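PDB 4U3W: 2-aminomuconate 6-semialdehyde dehydrogenase from Burkholderia cenocepacia, which probably oxidises 2-aminomuconate 6-semialdehyde to 2-aminomuconate with a nicotinamide cofactor. Local coordinates for residues R21-H26 against L50-A56; R98-F102 against L207-V211. All blocks are in the same frame, centred on the assembly; numbering follows the deposited sequence.

How the interactions relate
Both segments of interaction 1 precede those of interaction 2 in the sequence, and their centres lie about 16 Å apart on the same side of the chain's centre. They do not touch, since their nearest atoms stay about 6 Å apart. Interaction 1 pairs the two central strands, 23-28 and 49-54, of a four-stranded mixed sheet near the N terminus, whereas interaction 2 packs the start of helix 99-110 against helix 203-214. Two side chains link these elements: L24 of interaction 1 touches P202, just ahead of helix 203-214, and F32 of edge strand 31-33 touches R25 of interaction 1 and both A209 and E210 of interaction 2. The N-terminal sheet thus lies against the helical layer.

Interaction 1 (R21-H26 against L50-A56); sequences RQLLRH and LADVCEA
The imidazole of H26 reaches over the end of segment 50-56, with the backbone carbon C of E55 at its edge near the ring plane. CG anti to the carbonyl carbon (chi1 -43°) swings this ring toward C54 and A56: H26 NE2 comes within 3.4 Å of C54 CB, and H26 CE1 lies 3.6 Å from A56 CB. H26 ND1 and NE2 hydrogen-bond to H226 N and S35 OG, which fixes the rotation of the ring. L23 CD2 lies over one face of both other flat groups, centrally for the R21 guanidinium and toward the rim for that of R25.

Parallel pairing is established by three backbone hydrogen bonds: D52 N to Q22 O, L24 N to D52 O and C54 N to L24 O, each 2.9 Å. L23 and D52 share one sheet face, where L23 CD1 also approaches C54 SG at 3.7 Å. L24 and V53 occupy the other. R21 runs across D52, R21 CD standing 3.3 Å from D52 OD2, while D52 OD1 forms a salt bridge with K49.

L50 and A51 both pair with N41 in a classic beta bulge. Strands 31-33 and 38-42 flank the pair antiparallel, and helix 58-76 touches H26 and A56 through L60 and V61.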
ATOM      1  N   ARG A  21      23.867  48.650  10.589  1.00 62.64           N
ATOM      2  CA  ARG A  21      24.191  47.300  10.123  1.00 60.42           C
ATOM      3  C   ARG A  21      23.057  46.305  10.385  1.00 56.07           C
ATOM      4  O   ARG A  21      22.547  46.194  11.509  1.00 57.33           O
ATOM      5  CB  ARG A  21      25.488  46.788  10.797  1.00 61.37           C
ATOM      6  CG  ARG A  21      25.705  45.251  10.654  1.00 56.03           C
ATOM      7  CD  ARG A  21      26.985  44.728  11.316  1.00 56.53           C
ATOM      8  NE  ARG A  21      26.928  44.696  12.781  1.00 55.83           N
ATOM      9  CZ  ARG A  21      27.948  44.304  13.543  1.00 54.15           C
ATOM     10  NH1 ARG A  21      29.079  43.908  12.963  1.00 54.47           N
ATOM     11  NH2 ARG A  21      27.844  44.307  14.868  1.00 48.81           N
ATOM     12  N   GLN A  22      22.637  45.589   9.354  1.00 50.74           N
ATOM     13  CA  GLN A  22      21.830  44.418   9.608  1.00 45.28           C
ATOM     14  C   GLN A  22      22.840  43.303   9.768  1.00 37.26           C
ATOM     15  O   GLN A  22      23.715  43.126   8.905  1.00 35.78           O
ATOM     16  CB  GLN A  22      20.829  44.097   8.481  1.00 48.46           C
ATOM     17  CG  GLN A  22      19.843  42.957   8.928  1.00 69.07           C
ATOM     18  CD  GLN A  22      18.797  42.483   7.883  1.00 70.79           C
ATOM     19  OE1 GLN A  22      18.950  42.638   6.661  1.00 70.09           O
ATOM     20  NE2 GLN A  22      17.726  41.890   8.391  1.00 70.52           N
ATOM     21  N   LEU A  23      22.723  42.538  10.851  1.00 32.73           N
ATOM     22  CA  LEU A  23      23.622  41.407  11.042  1.00 28.74           C
ATOM     23  C   LEU A  23      22.747  40.174  11.088  1.00 27.25           C
ATOM     24  O   LEU A  23      21.833  40.106  11.914  1.00 29.86           O
ATOM     25  CB  LEU A  23      24.447  41.539  12.346  1.00 28.71           C
ATOM     26  CG  LEU A  23      25.428  40.409  12.703  1.00 30.19           C
ATOM     27  CD1 LEU A  23      26.555  40.425  11.672  1.00 32.33           C
ATOM     28  CD2 LEU A  23      26.042  40.557  14.170  1.00 27.28           C
ATOM     29  N   LEU A  24      23.039  39.223  10.202  1.00 23.50           N
ATOM     30  CA  LEU A  24      22.333  37.947  10.142  1.00 26.58           C
ATOM     31  C   LEU A  24      23.107  36.924  10.966  1.00 26.90           C
ATOM     32  O   LEU A  24      24.258  36.559  10.636  1.00 30.54           O
ATOM     33  CB  LEU A  24      22.156  37.466   8.697  1.00 24.67           C
ATOM     34  CG  LEU A  24      21.378  38.429   7.764  1.00 30.79           C
ATOM     35  CD1 LEU A  24      21.163  37.805   6.380  1.00 32.68           C
ATOM     36  CD2 LEU A  24      20.020  38.778   8.343  1.00 29.43           C
ATOM     37  N   ARG A  25      22.458  36.496  12.035  1.00 25.92           N
ATOM     38  CA  ARG A  25      23.033  35.590  13.025  1.00 27.23           C
ATOM     39  C   ARG A  25      22.589  34.136  12.816  1.00 27.86           C
ATOM     40  O   ARG A  25      21.569  33.867  12.124  1.00 29.26           O
ATOM     41  CB  ARG A  25      22.642  36.077  14.435  1.00 26.97           C
ATOM     42  CG  ARG A  25      23.247  37.461  14.840  1.00 26.22           C
ATOM     43  CD  ARG A  25      22.675  37.893  16.210  1.00 28.41           C
ATOM     44  NE  ARG A  25      23.172  39.207  16.639  1.00 30.46           N
ATOM     45  CZ  ARG A  25      22.650  40.364  16.249  1.00 33.95           C
ATOM     46  NH1 ARG A  25      21.585  40.368  15.427  1.00 34.40           N
ATOM     47  NH2 ARG A  25      23.168  41.518  16.706  1.00 34.34           N
ATOM     48  N   HIS A  26      23.394  33.210  13.351  1.00 23.33           N
ATOM     49  CA  HIS A  26      23.044  31.813  13.465  1.00 24.90           C
ATOM     50  C   HIS A  26      21.901  31.678  14.464  1.00 26.34           C
ATOM     51  O   HIS A  26      21.678  32.574  15.286  1.00 28.14           O
ATOM     52  CB  HIS A  26      24.245  30.943  13.941  1.00 24.47           C
ATOM     53  CG  HIS A  26      25.528  31.304  13.271  1.00 22.79           C
ATOM     54  ND1 HIS A  26      25.759  31.080  11.932  1.00 23.58           N
ATOM     55  CD2 HIS A  26      26.642  31.929  13.767  1.00 25.50           C
ATOM     56  CE1 HIS A  26      26.957  31.577  11.612  1.00 21.86           C
ATOM     57  NE2 HIS A  26      27.525  32.060  12.719  1.00 25.72           N
ATOM     58  N   LEU A  50      23.467  44.463   1.405  1.00 25.29           N
ATOM     59  CA  LEU A  50      22.161  44.298   2.061  1.00 27.97           C
ATOM     60  C   LEU A  50      22.304  44.022   3.572  1.00 30.58           C
ATOM     61  O   LEU A  50      21.471  44.451   4.369  1.00 31.78           O
ATOM     62  CB  LEU A  50      21.377  43.131   1.435  1.00 28.02           C
ATOM     63  CG  LEU A  50      21.106  43.252  -0.085  1.00 25.93           C
ATOM     64  CD1 LEU A  50      20.626  41.911  -0.628  1.00 23.98           C
ATOM     65  CD2 LEU A  50      20.108  44.331  -0.308  1.00 31.74           C
ATOM     66  N   ALA A  51      23.392  43.353   3.941  1.00 29.45           N
ATOM     67  CA  ALA A  51      23.642  42.917   5.317  1.00 29.26           C
ATOM     68  C   ALA A  51      25.025  42.359   5.469  1.00 27.91           C
ATOM     69  O   ALA A  51      25.713  42.063   4.465  1.00 28.68           O
ATOM     70  CB  ALA A  51      22.604  41.812   5.727  1.00 30.18           C
ATOM     71  N   ASP A  52      25.443  42.208   6.725  1.00 26.81           N
ATOM     72  CA  ASP A  52      26.574  41.334   7.058  1.00 27.40           C
ATOM     73  C   ASP A  52      26.036  40.005   7.616  1.00 27.71           C
ATOM     74  O   ASP A  52      25.069  39.999   8.352  1.00 29.40           O
ATOM     75  CB  ASP A  52      27.498  41.970   8.092  1.00 29.80           C
ATOM     76  CG  ASP A  52      28.100  43.275   7.610  1.00 35.90           C
ATOM     77  OD1 ASP A  52      28.946  43.226   6.689  1.00 34.92           O
ATOM     78  OD2 ASP A  52      27.694  44.333   8.135  1.00 40.41           O
ATOM     79  N   VAL A  53      26.719  38.916   7.285  1.00 24.91           N
ATOM     80  CA  VAL A  53      26.279  37.559   7.608  1.00 26.25           C
ATOM     81  C   VAL A  53      27.370  36.938   8.459  1.00 27.04           C
ATOM     82  O   VAL A  53      28.561  36.996   8.093  1.00 25.40           O
ATOM     83  CB  VAL A  53      26.082  36.710   6.333  1.00 23.82           C
ATOM     84  CG1 VAL A  53      25.369  35.406   6.658  1.00 23.68           C
ATOM     85  CG2 VAL A  53      25.259  37.488   5.242  1.00 23.95           C
ATOM     86  N   CYS A  54      27.003  36.355   9.590  1.00 28.53           N
ATOM     87  CA  CYS A  54      28.013  35.690  10.414  1.00 25.48           C
ATOM     88  C   CYS A  54      28.517  34.405   9.741  1.00 25.85           C
ATOM     89  O   CYS A  54      27.754  33.661   9.119  1.00 24.65           O
ATOM     90  CB  CYS A  54      27.422  35.364  11.802  1.00 24.32           C
ATOM     91  SG  CYS A  54      27.047  36.865  12.711  1.00 29.15           S
ATOM     92  N   GLU A  55      29.775  34.071   9.946  1.00 26.31           N
ATOM     93  CA  GLU A  55      30.343  32.853   9.349  1.00 25.49           C
ATOM     94  C   GLU A  55      30.640  31.775  10.392  1.00 26.81           C
ATOM     95  O   GLU A  55      31.526  31.985  11.275  1.00 25.84           O
ATOM     96  CB  GLU A  55      31.642  33.220   8.630  1.00 27.86           C
ATOM     97  CG  GLU A  55      32.423  32.039   8.065  1.00 27.14           C
ATOM     98  CD  GLU A  55      31.837  31.552   6.711  1.00 28.78           C
ATOM     99  OE1 GLU A  55      31.432  32.379   5.859  1.00 29.69           O
ATOM    100  OE2 GLU A  55      31.740  30.331   6.547  1.00 30.00           O
ATOM    101  N   ALA A  56      29.992  30.616  10.325  1.00 26.31           N
ATOM    102  CA  ALA A  56      30.233  29.601  11.396  1.00 25.81           C
ATOM    103  C   ALA A  56      31.540  28.790  11.194  1.00 34.33           C
ATOM    104  O   ALA A  56      31.752  28.192  10.127  1.00 33.71           O
ATOM    105  CB  ALA A  56      29.048  28.633  11.487  1.00 26.81           C
TER

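Interaction 2 (R98-F102 against L207-V211)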
ATOM      1  N   ARG A  98       3.711  36.518   8.428  1.00 35.81           N
ATOM      2  CA  ARG A  98       4.733  37.439   7.989  1.00 33.57           C
ATOM      3  C   ARG A  98       4.979  37.327   6.484  1.00 33.06           C
ATOM      4  O   ARG A  98       6.106  37.487   6.030  1.00 31.84           O
ATOM      5  CB  ARG A  98       6.038  37.196   8.776  1.00 32.59           C
ATOM      6  CG  ARG A  98       5.870  37.413  10.304  1.00 41.11           C
ATOM      7  CD  ARG A  98       7.157  37.149  11.066  1.00 36.51           C
ATOM      8  NE  ARG A  98       8.180  38.164  10.781  1.00 35.79           N
ATOM      9  CZ  ARG A  98       9.396  38.085  11.310  1.00 36.96           C
ATOM     10  NH1 ARG A  98       9.653  37.061  12.091  1.00 38.35           N
ATOM     11  NH2 ARG A  98      10.333  38.971  11.039  1.00 37.90           N
ATOM     12  N   PHE A  99       3.917  37.050   5.718  1.00 35.27           N
ATOM     13  CA  PHE A  99       4.070  36.674   4.316  1.00 33.48           C
ATOM     14  C   PHE A  99       4.810  37.739   3.524  1.00 34.26           C
ATOM     15  O   PHE A  99       5.768  37.427   2.793  1.00 30.36           O
ATOM     16  CB  PHE A  99       2.680  36.362   3.697  1.00 34.12           C
ATOM     17  CG  PHE A  99       2.735  35.831   2.273  1.00 36.12           C
ATOM     18  CD1 PHE A  99       2.781  36.700   1.193  1.00 36.85           C
ATOM     19  CD2 PHE A  99       2.630  34.468   2.015  1.00 40.35           C
ATOM     20  CE1 PHE A  99       2.774  36.210  -0.139  1.00 37.91           C
ATOM     21  CE2 PHE A  99       2.630  33.971   0.680  1.00 39.41           C
ATOM     22  CZ  PHE A  99       2.725  34.834  -0.375  1.00 37.81           C
ATOM     23  N   ASP A 100       4.418  39.009   3.680  1.00 36.67           N
ATOM     24  CA  ASP A 100       5.074  40.070   2.916  1.00 38.37           C
ATOM     25  C   ASP A 100       6.563  40.269   3.267  1.00 33.02           C
ATOM     26  O   ASP A 100       7.363  40.635   2.405  1.00 31.37           O
ATOM     27  CB  ASP A 100       4.334  41.391   3.087  1.00 41.76           C
ATOM     28  CG  ASP A 100       2.981  41.398   2.377  1.00 46.15           C
ATOM     29  OD1 ASP A 100       2.663  40.447   1.628  1.00 45.86           O
ATOM     30  OD2 ASP A 100       2.232  42.375   2.553  1.00 50.71           O
ATOM     31  N   GLU A 101       6.935  40.096   4.527  1.00 33.96           N
ATOM     32  CA  GLU A 101       8.344  40.126   4.897  1.00 34.54           C
ATOM     33  C   GLU A 101       9.132  39.020   4.216  1.00 31.24           C
ATOM     34  O   GLU A 101      10.274  39.216   3.864  1.00 30.78           O
ATOM     35  CB  GLU A 101       8.526  39.951   6.417  1.00 40.11           C
ATOM     36  CG  GLU A 101       8.231  41.160   7.256  1.00 44.69           C
ATOM     37  CD  GLU A 101       8.508  40.880   8.716  1.00 44.44           C
ATOM     38  OE1 GLU A 101       9.695  40.857   9.101  1.00 44.47           O
ATOM     39  OE2 GLU A 101       7.548  40.629   9.468  1.00 45.24           O
ATOM     40  N   PHE A 102       8.565  37.812   4.161  1.00 28.39           N
ATOM     41  CA  PHE A 102       9.270  36.691   3.549  1.00 27.80           C
ATOM     42  C   PHE A 102       9.487  36.979   2.089  1.00 28.74           C
ATOM     43  O   PHE A 102      10.577  36.764   1.554  1.00 29.16           O
ATOM     44  CB  PHE A 102       8.485  35.381   3.732  1.00 26.07           C
ATOM     45  CG  PHE A 102       8.830  34.660   5.016  1.00 27.77           C
ATOM     46  CD1 PHE A 102       8.188  34.969   6.218  1.00 28.82           C
ATOM     47  CD2 PHE A 102       9.841  33.703   5.027  1.00 27.68           C
ATOM     48  CE1 PHE A 102       8.567  34.331   7.397  1.00 27.29           C
ATOM     49  CE2 PHE A 102      10.233  33.055   6.228  1.00 26.34           C
ATOM     50  CZ  PHE A 102       9.596  33.356   7.389  1.00 25.66           C
ATOM     51  N   LEU A 207      14.618  34.460   8.545  1.00 27.80           N
ATOM     52  CA  LEU A 207      13.242  34.762   8.960  1.00 25.44           C
ATOM     53  C   LEU A 207      12.567  33.504   9.411  1.00 24.59           C
ATOM     54  O   LEU A 207      11.750  33.503  10.377  1.00 28.34           O
ATOM     55  CB  LEU A 207      12.454  35.406   7.785  1.00 24.54           C
ATOM     56  CG  LEU A 207      12.902  36.827   7.438  1.00 32.12           C
ATOM     57  CD1 LEU A 207      12.005  37.390   6.340  1.00 29.87           C
ATOM     58  CD2 LEU A 207      12.784  37.663   8.689  1.00 34.22           C
ATOM     59  N   LEU A 208      12.881  32.399   8.729  1.00 25.07           N
ATOM     60  CA  LEU A 208      12.286  31.105   9.163  1.00 25.79           C
ATOM     61  C   LEU A 208      12.727  30.753  10.617  1.00 27.85           C
ATOM     62  O   LEU A 208      11.914  30.299  11.460  1.00 27.02           O
ATOM     63  CB  LEU A 208      12.642  29.976   8.193  1.00 24.47           C
ATOM     64  CG  LEU A 208      12.045  28.588   8.534  1.00 27.97           C
ATOM     65  CD1 LEU A 208      10.507  28.669   8.506  1.00 30.40           C
ATOM     66  CD2 LEU A 208      12.490  27.489   7.542  1.00 27.78           C
ATOM     67  N   ALA A 209      14.000  30.975  10.924  1.00 25.49           N
ATOM     68  CA  ALA A 209      14.461  30.801  12.301  1.00 24.93           C
ATOM     69  C   ALA A 209      13.671  31.674  13.288  1.00 25.22           C
ATOM     70  O   ALA A 209      13.354  31.206  14.363  1.00 29.60           O
ATOM     71  CB  ALA A 209      16.019  31.142  12.409  1.00 25.03           C
ATOM     72  N   GLU A 210      13.390  32.940  12.931  1.00 25.22           N
ATOM     73  CA  GLU A 210      12.583  33.810  13.803  1.00 28.53           C
ATOM     74  C   GLU A 210      11.197  33.230  14.045  1.00 27.57           C
ATOM     75  O   GLU A 210      10.640  33.305  15.169  1.00 28.10           O
ATOM     76  CB  GLU A 210      12.436  35.216  13.181  1.00 30.34           C
ATOM     77  CG  GLU A 210      13.766  35.930  13.070  1.00 31.25           C
ATOM     78  CD  GLU A 210      13.659  37.341  12.519  1.00 37.11           C
ATOM     79  OE1 GLU A 210      12.540  37.899  12.490  1.00 38.86           O
ATOM     80  OE2 GLU A 210      14.713  37.912  12.138  1.00 40.43           O
ATOM     81  N   VAL A 211      10.625  32.643  13.003  1.00 29.17           N
ATOM     82  CA  VAL A 211       9.305  32.001  13.155  1.00 29.20           C
ATOM     83  C   VAL A 211       9.406  30.792  14.101  1.00 31.56           C
ATOM     84  O   VAL A 211       8.554  30.641  15.011  1.00 30.99           O
ATOM     85  CB  VAL A 211       8.689  31.593  11.769  1.00 25.39           C
ATOM     86  CG1 VAL A 211       7.436  30.700  12.001  1.00 25.61           C
ATOM     87  CG2 VAL A 211       8.297  32.859  11.010  1.00 28.75           C
TER
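R98, at the start of helix 99-110, grips E210 of helix 203-214, and its side chain can be traced outward from the backbone. R98 CB rests about 4.0 Å from CD1 of F102, one turn further on. With CG anti to the carbonyl carbon, R98 CD is carried past the V211 methyl CG2 at a loose 4.4 Å. The bend at chi3 (69°) then turns the guanidinium so that two of its edges serve two carboxylates. R98 NE donates to E101 OE2 at 2.9 Å, meeting that oxygen from above the carboxylate plane, and R98 NH2 donates to E101 OE1 at 2.8 Å, a side-on grip. R98 NH2 also reaches E210 OE1 at 2.9 Å. R98 NH1 completes an end-on grip by sharing E210 OE1 at 3.0 Å, the guanidinium and E210 carboxylate planes being 29° apart. Four bonds, all close to the guanidinium plane, therefore fix the orientation of that plane, and its positive charge would offset the two carboxylates.

Beneath this polar layer, L207 CB sits over one face of the F102 ring, 3.5 Å from F102 CZ, in a CH-pi contact. V211 CG2 meets the edge of that ring, while L207 CD1 packs against the E101 carbonyl oxygen. R98 is the N-cap residue of helix 99-110. Helix 203-214 connects parallel strands 192-196 and 222-224, a beta-alpha-beta crossover consistent with the Rossmann-like cofactor domain of aldehyde dehydrogenases.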